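Galectin (Ovis aries, PDB 6N44) probably binds carbohydrates, beta-D-galactose among them, as a galectin-family lectin. Local coordinates at residues Y10-S15 with T134-L139; V22-N27 with L125-D130; G50-R55 with G71-E76; E100-V105 with I110-H115. One frame throughout, in Å; residues are numbered along the deposited sequence.

Contact 1: residues Y10-S15 with T134-L139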
loop_
_atom_site.group_PDB
_atom_site.type_symbol
_atom_site.label_atom_id
_atom_site.label_comp_id
_atom_site.label_asym_id
_atom_site.label_seq_id
_atom_site.Cartn_x
_atom_site.Cartn_y
_atom_site.Cartn_z
ATOM N N TYR A 10 4.158 -1.435 20.492
ATOM C CA TYR A 10 5.027 -0.987 19.416
ATOM C C TYR A 10 4.583 0.411 19.025
ATOM O O TYR A 10 3.393 0.634 18.802
ATOM C CB TYR A 10 4.915 -1.919 18.211
ATOM C CG TYR A 10 5.681 -1.479 16.989
ATOM C CD1 TYR A 10 6.963 -1.955 16.748
ATOM C CD2 TYR A 10 5.121 -0.571 16.069
ATOM C CE1 TYR A 10 7.689 -1.535 15.611
ATOM C CE2 TYR A 10 5.815 -0.157 14.946
ATOM C CZ TYR A 10 7.099 -0.643 14.724
ATOM O OH TYR A 10 7.787 -0.226 13.617
ATOM N N LEU A 11 5.527 1.345 18.951
ATOM C CA LEU A 11 5.238 2.720 18.572
ATOM C C LEU A 11 6.050 3.084 17.344
ATOM O O LEU A 11 7.231 2.717 17.247
ATOM C CB LEU A 11 5.583 3.724 19.697
ATOM C CG LEU A 11 4.895 3.577 21.052
ATOM C CD1 LEU A 11 5.401 4.682 21.970
ATOM C CD2 LEU A 11 3.383 3.634 20.909
ATOM N N GLN A 12 5.437 3.844 16.431
ATOM C CA GLN A 12 6.169 4.365 15.277
ATOM C C GLN A 12 5.583 5.698 14.835
ATOM O O GLN A 12 4.416 5.754 14.433
ATOM C CB GLN A 12 6.138 3.388 14.104
ATOM C CG GLN A 12 6.999 3.844 12.938
ATOM C CD GLN A 12 7.007 2.836 11.806
ATOM O OE1 GLN A 12 7.086 1.629 12.044
ATOM N NE2 GLN A 12 6.905 3.325 10.564
ATOM N N SER A 13 6.403 6.750 14.867
ATOM C CA SER A 13 6.020 8.006 14.237
ATOM C C SER A 13 5.764 7.785 12.745
ATOM O O SER A 13 6.540 7.110 12.065
ATOM C CB SER A 13 7.122 9.053 14.405
ATOM O OG SER A 13 7.440 9.309 15.756
ATOM N N VAL A 14 4.682 8.384 12.230
ATOM C CA VAL A 14 4.285 8.245 10.826
ATOM C C VAL A 14 3.760 9.572 10.286
ATOM O O VAL A 14 3.305 10.439 11.035
ATOM C CB VAL A 14 3.192 7.173 10.636
ATOM C CG1 VAL A 14 3.705 5.768 11.006
ATOM C CG2 VAL A 14 1.945 7.554 11.475
ATOM N N SER A 15 3.809 9.713 8.954
ATOM C CA SER A 15 3.032 10.715 8.221
ATOM C C SER A 15 2.248 9.978 7.148
ATOM O O SER A 15 2.839 9.430 6.213
ATOM C CB SER A 15 3.909 11.793 7.567
ATOM O OG SER A 15 4.826 12.326 8.488
ATOM N N THR A 134 5.828 -9.674 15.202
ATOM C CA THR A 134 7.101 -9.978 14.555
ATOM C C THR A 134 7.580 -8.893 13.602
ATOM O O THR A 134 8.791 -8.682 13.506
ATOM C CB THR A 134 7.049 -11.329 13.809
ATOM O OG1 THR A 134 6.055 -11.301 12.780
ATOM C CG2 THR A 134 6.732 -12.449 14.770
ATOM N N SER A 135 6.685 -8.183 12.911
ATOM C CA SER A 135 7.146 -7.096 12.052
ATOM C C SER A 135 6.026 -6.093 11.828
ATOM O O SER A 135 4.839 -6.425 11.893
ATOM C CB SER A 135 7.661 -7.597 10.699
ATOM O OG SER A 135 6.660 -8.316 10.008
ATOM N N VAL A 136 6.434 -4.853 11.586
ATOM C CA VAL A 136 5.543 -3.761 11.219
ATOM C C VAL A 136 6.269 -2.994 10.125
ATOM O O VAL A 136 7.377 -2.497 10.348
ATOM C CB VAL A 136 5.221 -2.831 12.401
ATOM C CG1 VAL A 136 4.330 -1.656 11.942
ATOM C CG2 VAL A 136 4.579 -3.605 13.574
ATOM N N ASP A 137 5.676 -2.929 8.943
ATOM C CA ASP A 137 6.295 -2.247 7.828
ATOM C C ASP A 137 5.329 -1.214 7.284
ATOM O O ASP A 137 4.110 -1.409 7.311
ATOM C CB ASP A 137 6.689 -3.233 6.731
ATOM C CG ASP A 137 7.804 -4.140 7.159
ATOM O OD1 ASP A 137 8.941 -3.642 7.255
ATOM O OD2 ASP A 137 7.553 -5.343 7.418
ATOM N N THR A 138 5.882 -0.109 6.783
ATOM C CA THR A 138 5.067 0.935 6.187
ATOM C C THR A 138 5.680 1.376 4.862
ATOM O O THR A 138 6.897 1.329 4.662
ATOM C CB THR A 138 4.907 2.147 7.121
ATOM O OG1 THR A 138 6.172 2.795 7.282
ATOM C CG2 THR A 138 4.367 1.736 8.510
ATOM N N LEU A 139 4.807 1.795 3.958
ATOM C CA LEU A 139 5.191 2.325 2.658
ATOM C C LEU A 139 4.048 3.210 2.127
ATOM O O LEU A 139 4.313 4.314 1.639
ATOM C CB LEU A 139 5.504 1.200 1.668
ATOM C CG LEU A 139 6.059 1.672 0.334
ATOM C CD1 LEU A 139 7.458 2.272 0.519
ATOM C CD2 LEU A 139 6.062 0.525 -0.679
HETATM O O HOH W 1 9.575 -2.019 12.527
HETATM O O HOH W 2 7.977 0.186 10.067
#
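Tyr10 faces Val136 across two strands, 10-13 and 134-138, that run nearly parallel with a crossing angle of -16° and their axes 9.8 Å apart, so that side chains and water, not backbone bonds, join them. The isopropyl group of Val136 lies against one face of the Tyr10 ring: CG2 sits 3.9 Å from the ring centroid and 9° off its normal, a CH-pi contact, while CG1 reaches the rim at Tyr10 CE2 (3.7 Å). The ring is laid over the valine by a first torsion that sets CG opposite the backbone N (chi1 175°). At the far end of the ring, Tyr10 OH donates to Gln12 OE1 in the plane of the amide carbonyl, at 2.5 Å, which is short for such a pair. Two waters tie this pair to Val136 O: one donates to it and to Tyr10 OH, the other to it (2.8 Å) and to Gln12 OE1 (2.6 Å). Gln12 NE2 lies 3.4 Å from Thr138 OG1. Val136 also packs on Leu125, deeper inside. The arrangement closes one border of the galectin beta-sandwich, where strands outermost within this chain, one from each sheet, face each other.

Contact 2: residues V22-N27 with L125-D130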
loop_
_atom_site.group_PDB
_atom_site.type_symbol
_atom_site.label_atom_id
_atom_site.label_comp_id
_atom_site.label_asym_id
_atom_site.label_seq_id
_atom_site.Cartn_x
_atom_site.Cartn_y
_atom_site.Cartn_z
ATOM N N VAL A 22 0.296 0.040 5.848
ATOM C CA VAL A 22 0.855 -0.554 7.056
ATOM C C VAL A 22 0.658 -2.057 6.953
ATOM O O VAL A 22 -0.457 -2.520 6.676
ATOM C CB VAL A 22 0.163 -0.027 8.327
ATOM C CG1 VAL A 22 0.767 -0.701 9.586
ATOM C CG2 VAL A 22 0.232 1.505 8.410
ATOM N N LYS A 23 1.725 -2.822 7.179
ATOM C CA LYS A 23 1.641 -4.277 7.187
ATOM C C LYS A 23 2.183 -4.798 8.509
ATOM O O LYS A 23 3.369 -4.629 8.802
ATOM C CB LYS A 23 2.418 -4.905 6.035
ATOM C CG LYS A 23 2.224 -6.420 6.001
ATOM C CD LYS A 23 3.076 -7.108 4.966
ATOM C CE LYS A 23 2.839 -6.535 3.577
ATOM N NZ LYS A 23 3.470 -7.422 2.533
ATOM N N ILE A 24 1.317 -5.450 9.278
ATOM C CA ILE A 24 1.636 -5.997 10.598
ATOM C C ILE A 24 1.601 -7.512 10.507
ATOM O O ILE A 24 0.637 -8.085 9.985
ATOM C CB ILE A 24 0.630 -5.515 11.657
ATOM C CG1 ILE A 24 0.766 -4.008 11.874
ATOM C CG2 ILE A 24 0.780 -6.321 12.966
ATOM C CD1 ILE A 24 -0.533 -3.345 12.299
ATOM N N LYS A 25 2.634 -8.167 11.029
ATOM C CA LYS A 25 2.645 -9.622 11.132
ATOM C C LYS A 25 2.741 -9.988 12.607
ATOM O O LYS A 25 3.681 -9.565 13.290
ATOM C CB LYS A 25 3.799 -10.226 10.334
ATOM C CG LYS A 25 3.659 -9.973 8.823
ATOM C CD LYS A 25 4.762 -10.616 8.022
ATOM C CE LYS A 25 4.484 -10.431 6.543
ATOM N NZ LYS A 25 5.650 -10.741 5.673
ATOM N N ALA A 26 1.764 -10.756 13.096
ATOM C CA ALA A 26 1.666 -11.057 14.522
ATOM C C ALA A 26 0.930 -12.377 14.724
ATOM O O ALA A 26 0.433 -12.990 13.774
ATOM C CB ALA A 26 0.962 -9.919 15.275
ATOM N N ASN A 27 0.847 -12.798 15.989
ATOM C CA ASN A 27 0.143 -14.013 16.375
ATOM C C ASN A 27 -0.473 -13.801 17.751
ATOM O O ASN A 27 0.207 -13.314 18.660
ATOM C CB ASN A 27 1.101 -15.206 16.410
ATOM C CG ASN A 27 0.380 -16.531 16.502
ATOM O OD1 ASN A 27 -0.832 -16.587 16.768
ATOM N ND2 ASN A 27 1.119 -17.616 16.279
ATOM N N LEU A 125 1.649 5.682 15.147
ATOM C CA LEU A 125 1.077 4.351 15.011
ATOM C C LEU A 125 1.400 3.554 16.274
ATOM O O LEU A 125 2.537 3.571 16.745
ATOM C CB LEU A 125 1.641 3.658 13.768
ATOM C CG LEU A 125 1.239 2.182 13.605
ATOM C CD1 LEU A 125 -0.231 2.068 13.248
ATOM C CD2 LEU A 125 2.110 1.472 12.562
ATOM N N ASP A 126 0.397 2.882 16.826
ATOM C CA ASP A 126 0.525 2.175 18.099
ATOM C C ASP A 126 -0.113 0.810 17.917
ATOM O O ASP A 126 -1.318 0.719 17.652
ATOM C CB ASP A 126 -0.155 2.960 19.243
ATOM C CG ASP A 126 -0.058 2.271 20.618
ATOM O OD1 ASP A 126 -0.169 1.028 20.738
ATOM O OD2 ASP A 126 0.087 2.993 21.618
ATOM N N VAL A 127 0.691 -0.243 18.040
ATOM C CA VAL A 127 0.229 -1.615 17.900
ATOM C C VAL A 127 0.468 -2.317 19.228
ATOM O O VAL A 127 1.597 -2.310 19.740
ATOM C CB VAL A 127 0.959 -2.349 16.758
ATOM C CG1 VAL A 127 0.468 -3.794 16.650
ATOM C CG2 VAL A 127 0.804 -1.587 15.425
ATOM N N ARG A 128 -0.580 -2.935 19.772
ATOM C CA ARG A 128 -0.471 -3.608 21.063
ATOM C C ARG A 128 -1.541 -4.687 21.175
ATOM O O ARG A 128 -2.446 -4.791 20.341
ATOM C CB ARG A 128 -0.606 -2.617 22.217
ATOM C CG ARG A 128 -1.964 -1.947 22.300
ATOM C CD ARG A 128 -2.016 -1.008 23.520
ATOM N NE ARG A 128 -1.107 0.126 23.366
ATOM C CZ ARG A 128 -0.532 0.774 24.378
ATOM N NH1 ARG A 128 -0.768 0.399 25.633
ATOM N NH2 ARG A 128 0.290 1.792 24.138
ATOM N N GLY A 129 -1.433 -5.480 22.232
ATOM C CA GLY A 129 -2.430 -6.476 22.554
ATOM C C GLY A 129 -1.792 -7.735 23.107
ATOM O O GLY A 129 -0.600 -7.791 23.411
ATOM N N ASP A 130 -2.610 -8.772 23.245
ATOM C CA ASP A 130 -2.112 -10.088 23.642
ATOM C C ASP A 130 -1.545 -10.806 22.418
ATOM O O ASP A 130 -2.116 -11.759 21.880
ATOM C CB ASP A 130 -3.233 -10.871 24.307
ATOM C CG ASP A 130 -3.862 -10.090 25.427
ATOM O OD1 ASP A 130 -3.175 -9.923 26.464
ATOM O OD2 ASP A 130 -5.005 -9.611 25.256
#
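Ile24 turns its CG1 branch opposite the carbonyl carbon (chi1 -67°) and swings CD1 out to meet Val127, whose CG2 is likewise set opposite its own carbonyl carbon. The two methyls meet tip to tip, Ile24 CD1 to Val127 CG2 at 3.8 Å, in the hydrophobic interior of the galectin beta-sandwich. Strand 22-27 belongs to one sheet and strand 125-129 to the other; they run the same way, within 9° end to end, with CA atoms of Ile24 and Val127 8.6 Å apart, and no hydrogen bond crosses between them. Two residues earlier on each strand, Val22 and Leu125 slide past each other in opposite directions, and the touch is made by Val22 CG1 and Leu125 CD2 at 3.9 Å. All four of these side chains are buried, and the core goes on around them: Val40 packs on Ile24 and Leu125, Phe42 on Val22, Leu133 on Ile24. On the other face of strand 125-129, turned from the core, Arg128 and Asp126 form a salt bridge along their own strand. The guanidinium grips the carboxylate side-on, with NE and NH2 each taking one oxygen, an arrangement that fixes the rotation of both groups. Arg128 NE points almost straight at Asp126 OD1 (2.9 Å, 170°), while Arg128 NH2 reaches the syn lone pair of Asp126 OD2 at 2.8 Å.

Contact 3: residues G50-R55 with G71-E76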
loop_
_atom_site.group_PDB
_atom_site.type_symbol
_atom_site.label_atom_id
_atom_site.label_comp_id
_atom_site.label_asym_id
_atom_site.label_seq_id
_atom_site.Cartn_x
_atom_site.Cartn_y
_atom_site.Cartn_z
ATOM N N GLY A 50 -5.186 12.318 23.909
ATOM C CA GLY A 50 -5.207 13.055 22.659
ATOM C C GLY A 50 -6.030 12.336 21.598
ATOM O O GLY A 50 -6.432 11.183 21.751
ATOM N N ASP A 51 -6.282 13.037 20.494
ATOM C CA ASP A 51 -7.182 12.513 19.474
ATOM C C ASP A 51 -6.656 11.207 18.887
ATOM O O ASP A 51 -5.445 10.995 18.775
ATOM C CB ASP A 51 -7.388 13.544 18.363
ATOM C CG ASP A 51 -8.257 14.720 18.805
ATOM O OD1 ASP A 51 -9.060 14.546 19.747
ATOM O OD2 ASP A 51 -8.147 15.810 18.201
ATOM N N ILE A 52 -7.581 10.309 18.559
ATOM C CA ILE A 52 -7.254 9.083 17.842
ATOM C C ILE A 52 -8.171 9.018 16.630
ATOM O O ILE A 52 -9.320 8.554 16.727
ATOM C CB ILE A 52 -7.393 7.823 18.715
ATOM C CG1 ILE A 52 -6.491 7.916 19.951
ATOM C CG2 ILE A 52 -7.068 6.549 17.875
ATOM C CD1 ILE A 52 -6.566 6.672 20.863
ATOM N N PRO A 53 -7.699 9.488 15.481
ATOM C CA PRO A 53 -8.490 9.392 14.248
ATOM C C PRO A 53 -9.022 8.001 13.947
ATOM O O PRO A 53 -10.132 7.880 13.410
ATOM C CB PRO A 53 -7.489 9.856 13.183
ATOM C CG PRO A 53 -6.641 10.843 13.910
ATOM C CD PRO A 53 -6.465 10.261 15.294
ATOM N N PHE A 54 -8.280 6.937 14.267
ATOM C CA PHE A 54 -8.726 5.599 13.881
ATOM C C PHE A 54 -8.142 4.577 14.844
ATOM O O PHE A 54 -6.925 4.354 14.859
ATOM C CB PHE A 54 -8.328 5.296 12.437
ATOM C CG PHE A 54 -8.646 3.895 11.985
ATOM C CD1 PHE A 54 -9.853 3.292 12.322
ATOM C CD2 PHE A 54 -7.741 3.184 11.190
ATOM C CE1 PHE A 54 -10.155 2.010 11.881
ATOM C CE2 PHE A 54 -8.028 1.879 10.759
ATOM C CZ PHE A 54 -9.237 1.296 11.106
ATOM N N ARG A 55 -9.008 3.945 15.627
ATOM C CA ARG A 55 -8.641 2.802 16.452
ATOM C C ARG A 55 -9.305 1.562 15.879
ATOM O O ARG A 55 -10.513 1.562 15.609
ATOM C CB ARG A 55 -9.056 2.983 17.925
ATOM C CG ARG A 55 -9.044 1.664 18.726
ATOM C CD ARG A 55 -9.211 1.851 20.256
ATOM N NE ARG A 55 -8.068 2.551 20.824
ATOM C CZ ARG A 55 -7.926 2.848 22.112
ATOM N NH1 ARG A 55 -8.860 2.499 22.990
ATOM N NH2 ARG A 55 -6.839 3.487 22.519
ATOM N N GLY A 71 -11.607 14.174 23.490
ATOM C CA GLY A 71 -12.031 13.410 24.639
ATOM C C GLY A 71 -13.279 12.579 24.452
ATOM O O GLY A 71 -13.683 11.893 25.395
ATOM N N SER A 72 -13.904 12.591 23.278
ATOM C CA SER A 72 -15.155 11.867 23.072
ATOM C C SER A 72 -14.975 10.758 22.038
ATOM O O SER A 72 -14.557 11.025 20.906
ATOM C CB SER A 72 -16.265 12.828 22.632
ATOM O OG SER A 72 -17.482 12.129 22.414
ATOM N N TRP A 73 -15.311 9.522 22.417
ATOM C CA TRP A 73 -15.424 8.443 21.444
ATOM C C TRP A 73 -16.736 8.582 20.681
ATOM O O TRP A 73 -17.763 8.953 21.254
ATOM C CB TRP A 73 -15.359 7.063 22.115
ATOM C CG TRP A 73 -13.989 6.649 22.563
ATOM C CD1 TRP A 73 -13.517 6.629 23.844
ATOM C CD2 TRP A 73 -12.904 6.200 21.731
ATOM N NE1 TRP A 73 -12.215 6.190 23.866
ATOM C CE2 TRP A 73 -11.811 5.927 22.582
ATOM C CE3 TRP A 73 -12.754 6.000 20.352
ATOM C CZ2 TRP A 73 -10.579 5.471 22.101
ATOM C CZ3 TRP A 73 -11.526 5.545 19.871
ATOM C CH2 TRP A 73 -10.455 5.283 20.750
ATOM N N GLY A 74 -16.697 8.287 19.384
ATOM C CA GLY A 74 -17.855 8.406 18.522
ATOM C C GLY A 74 -18.681 7.136 18.447
ATOM O O GLY A 74 -18.622 6.263 19.315
ATOM N N LYS A 75 -19.469 7.039 17.377
ATOM C CA LYS A 75 -20.315 5.872 17.150
ATOM C C LYS A 75 -19.479 4.717 16.595
ATOM O O LYS A 75 -18.825 4.860 15.558
ATOM C CB LYS A 75 -21.443 6.242 16.187
ATOM C CG LYS A 75 -22.310 5.061 15.763
ATOM C CD LYS A 75 -23.643 5.534 15.173
ATOM C CE LYS A 75 -24.680 4.414 15.131
ATOM N NZ LYS A 75 -24.413 3.451 14.020
ATOM N N GLU A 76 -19.508 3.576 17.279
ATOM C CA GLU A 76 -18.710 2.424 16.874
ATOM C C GLU A 76 -19.159 1.885 15.523
ATOM O O GLU A 76 -20.354 1.819 15.226
ATOM C CB GLU A 76 -18.828 1.289 17.900
ATOM C CG GLU A 76 -18.332 1.604 19.272
ATOM C CD GLU A 76 -18.398 0.396 20.185
ATOM O OE1 GLU A 76 -19.213 -0.520 19.916
ATOM O OE2 GLU A 76 -17.628 0.359 21.167
HETATM O O HOH W 3 -8.933 13.571 22.433
#
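Arg55 and Trp73 cross at about a right angle, and their meeting is the close part of this contact. Both lie on the carbohydrate-binding face of the galectin fold: Arg55 and Glu76 are galactose-binding residues, as is Asn66, which touches Trp73; no galactose is bound to this chain. The benzo end of the indole does the touching. Its CZ2 stands over one face of the guanidinium, toward the rim, 3.5 Å from Arg55 NH1, and CH2 meets the aliphatic arm at Arg55 CD (3.7 Å). The two planes are 46° apart, too far from parallel for a flat stack. A bend at the third torsion (chi3 -66°) brings the end of the Arg55 chain against the benzo end of the indole, and a salt bridge from Arg55 NE to Asp41 holds the guanidinium. Ile52 adds a lighter touch, its CD1 4.1 Å from Trp73 CH2. The loose side lies toward Gly71, where direct contact gives way to solvent. Trp73 itself is exposed, and the chains at Asp51 and Gly71 are joined through one water. That water donates to Asp51 OD1, which also accepts from the backbone N of Asp70, and it takes the proton of Gly71 N, with 2.9 Å between the water oxygen and Gly71 N.

Contact 4: residues E100-V105 with I110-H115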
loop_
_atom_site.group_PDB
_atom_site.type_symbol
_atom_site.label_atom_id
_atom_site.label_comp_id
_atom_site.label_asym_id
_atom_site.label_seq_id
_atom_site.Cartn_x
_atom_site.Cartn_y
_atom_site.Cartn_z
ATOM N N GLU A 100 -10.897 6.552 2.903
ATOM C CA GLU A 100 -11.103 5.582 3.974
ATOM C C GLU A 100 -9.803 4.840 4.239
ATOM O O GLU A 100 -8.866 4.880 3.433
ATOM C CB GLU A 100 -12.204 4.585 3.598
ATOM C CG GLU A 100 -11.815 3.781 2.358
ATOM C CD GLU A 100 -12.969 3.021 1.713
ATOM O OE1 GLU A 100 -12.702 2.275 0.752
ATOM O OE2 GLU A 100 -14.129 3.176 2.135
ATOM N N TYR A 101 -9.756 4.168 5.386
ATOM C CA TYR A 101 -8.832 3.057 5.578
ATOM C C TYR A 101 -9.492 1.790 5.069
ATOM O O TYR A 101 -10.685 1.572 5.306
ATOM C CB TYR A 101 -8.478 2.845 7.050
ATOM C CG TYR A 101 -7.937 4.048 7.770
ATOM C CD1 TYR A 101 -8.795 4.996 8.316
ATOM C CD2 TYR A 101 -6.570 4.218 7.937
ATOM C CE1 TYR A 101 -8.298 6.101 8.991
ATOM C CE2 TYR A 101 -6.068 5.308 8.613
ATOM C CZ TYR A 101 -6.935 6.248 9.141
ATOM O OH TYR A 101 -6.422 7.350 9.803
ATOM N N GLN A 102 -8.711 0.943 4.397
ATOM C CA GLN A 102 -9.152 -0.396 4.035
ATOM C C GLN A 102 -8.343 -1.406 4.840
ATOM O O GLN A 102 -7.130 -1.246 5.012
ATOM C CB GLN A 102 -8.996 -0.659 2.533
ATOM C CG GLN A 102 -9.689 0.358 1.617
ATOM C CD GLN A 102 -9.795 -0.133 0.165
ATOM O OE1 GLN A 102 -9.069 -1.033 -0.246
ATOM N NE2 GLN A 102 -10.717 0.448 -0.601
ATOM N N VAL A 103 -9.014 -2.432 5.352
ATOM C CA VAL A 103 -8.388 -3.409 6.233
ATOM C C VAL A 103 -8.426 -4.767 5.554
ATOM O O VAL A 103 -9.478 -5.200 5.063
ATOM C CB VAL A 103 -9.080 -3.462 7.611
ATOM C CG1 VAL A 103 -8.313 -4.392 8.562
ATOM C CG2 VAL A 103 -9.197 -2.064 8.199
ATOM N N PHE A 104 -7.278 -5.434 5.539
ATOM C CA PHE A 104 -7.112 -6.771 4.997
ATOM C C PHE A 104 -6.444 -7.633 6.053
ATOM O O PHE A 104 -5.584 -7.161 6.805
ATOM C CB PHE A 104 -6.240 -6.782 3.719
ATOM C CG PHE A 104 -6.772 -5.927 2.613
ATOM C CD1 PHE A 104 -7.462 -6.498 1.548
ATOM C CD2 PHE A 104 -6.594 -4.551 2.640
ATOM C CE1 PHE A 104 -7.952 -5.705 0.506
ATOM C CE2 PHE A 104 -7.085 -3.749 1.611
ATOM C CZ PHE A 104 -7.775 -4.340 0.545
ATOM N N VAL A 105 -6.849 -8.893 6.107
ATOM C CA VAL A 105 -6.183 -9.903 6.907
ATOM C C VAL A 105 -5.884 -11.080 5.989
ATOM O O VAL A 105 -6.788 -11.590 5.318
ATOM C CB VAL A 105 -7.047 -10.343 8.104
ATOM C CG1 VAL A 105 -6.348 -11.479 8.845
ATOM C CG2 VAL A 105 -7.335 -9.161 9.036
ATOM N N ILE A 110 -11.476 -7.230 4.964
ATOM C CA ILE A 110 -12.314 -7.438 6.134
ATOM C C ILE A 110 -13.315 -6.306 6.319
ATOM O O ILE A 110 -14.483 -6.561 6.619
ATOM C CB ILE A 110 -11.458 -7.618 7.407
ATOM C CG1 ILE A 110 -10.531 -8.820 7.249
ATOM C CG2 ILE A 110 -12.345 -7.801 8.619
ATOM C CD1 ILE A 110 -11.201 -10.028 6.674
ATOM N N CYS A 111 -12.876 -5.056 6.168
ATOM C CA CYS A 111 -13.734 -3.918 6.478
ATOM C C CYS A 111 -13.028 -2.640 6.043
ATOM O O CYS A 111 -11.834 -2.637 5.736
ATOM C CB CYS A 111 -14.083 -3.859 7.973
ATOM S SG CYS A 111 -12.651 -3.877 9.111
ATOM N N GLN A 112 -13.794 -1.555 6.018
ATOM C CA GLN A 112 -13.303 -0.232 5.664
ATOM C C GLN A 112 -13.836 0.778 6.670
ATOM O O GLN A 112 -14.922 0.602 7.225
ATOM C CB GLN A 112 -13.725 0.172 4.240
ATOM C CG GLN A 112 -13.351 -0.850 3.142
ATOM C CD GLN A 112 -14.274 -2.079 3.106
ATOM O OE1 GLN A 112 -13.821 -3.222 3.221
ATOM N NE2 GLN A 112 -15.566 -1.842 2.939
ATOM N N PHE A 113 -13.073 1.853 6.881
ATOM C CA PHE A 113 -13.399 2.893 7.858
ATOM C C PHE A 113 -13.239 4.252 7.190
ATOM O O PHE A 113 -12.110 4.680 6.927
ATOM C CB PHE A 113 -12.493 2.788 9.091
ATOM C CG PHE A 113 -12.880 3.695 10.224
ATOM C CD1 PHE A 113 -13.872 3.319 11.121
ATOM C CD2 PHE A 113 -12.246 4.922 10.412
ATOM C CE1 PHE A 113 -14.238 4.149 12.182
ATOM C CE2 PHE A 113 -12.610 5.754 11.478
ATOM C CZ PHE A 113 -13.611 5.356 12.362
ATOM N N ALA A 114 -14.358 4.930 6.933
ATOM C CA ALA A 114 -14.330 6.276 6.369
ATOM C C ALA A 114 -13.618 7.256 7.298
ATOM O O ALA A 114 -13.803 7.226 8.515
ATOM C CB ALA A 114 -15.765 6.753 6.114
ATOM N N HIS A 115 -12.805 8.142 6.724
ATOM C CA HIS A 115 -12.069 9.084 7.555
ATOM C C HIS A 115 -13.045 9.978 8.313
ATOM O O HIS A 115 -14.040 10.455 7.759
ATOM C CB HIS A 115 -11.117 9.943 6.710
ATOM C CG HIS A 115 -9.971 9.178 6.126
ATOM N ND1 HIS A 115 -8.970 8.629 6.899
ATOM C CD2 HIS A 115 -9.672 8.860 4.841
ATOM C CE1 HIS A 115 -8.105 8.005 6.117
ATOM N NE2 HIS A 115 -8.511 8.127 4.864
HETATM O O HOH W 4 -8.426 9.300 9.346
#
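A beta hairpin joins strands 100-105 and 108-114 in antiparallel register, with Tyr101 paired to Phe113 and Val103 to Cys111 as hydrogen-bonded pairs. Tyr101 N and O bond to Phe113 O and N, each at 2.9 Å. At the next hydrogen-bonded pair the ladder is interrupted: Val103 N donates to Cys111 O, but Val103 O takes its proton from Ile110 N, nearly straight at 177°. Ile110 and Cys111 both face Val103, a classic beta bulge. The hairpin forms one border, within this chain, of the five-stranded sheet of the galectin sandwich, and Tyr101, Val103, Cys111 and Phe113 point into the core. There Tyr101 CD1 approaches the edge of the Phe113 ring at CD2 (4.0 Å), and Phe54 of the opposing sheet stacks on both aromatics. His115 brings CE1 over one face of the Tyr101 ring, 3.5 Å above its plane and toward the rim, with the rings at 58°. A water bridges Tyr101 OH and His115 ND1, while His115 NE2 bonds to the carbonyl of Leu97, so both ring nitrogens are engaged. On the opposite face of the sheet, Glu100 lies alongside Gln112, and Gln102 NE2 donates to Glu100 OE1 at 3.0 Å, on the anti side of the carboxylate.

Contacts 1 and 2 both span the two sheets of the sandwich and lie side by side, centres about 9 Å apart: strands 10-13 and 124-129 are neighbours in one sheet, 19-28 and 131-138 in the other. Along the chain, contact 1 brackets the other three, contact 2 brackets contacts 3 and 4, and contact 3 closes before contact 4 opens. The first two therefore bring the ends of the chain together, whereas contact 4 is a local hairpin. Contact 3 sits on the galactose-binding side, about 20 Å from contact 1 between centres. Its centre is about 16 Å from that of contact 4, yet the two touch through segment 50-55, linking the strand that carries Arg55 to the opposite sheet.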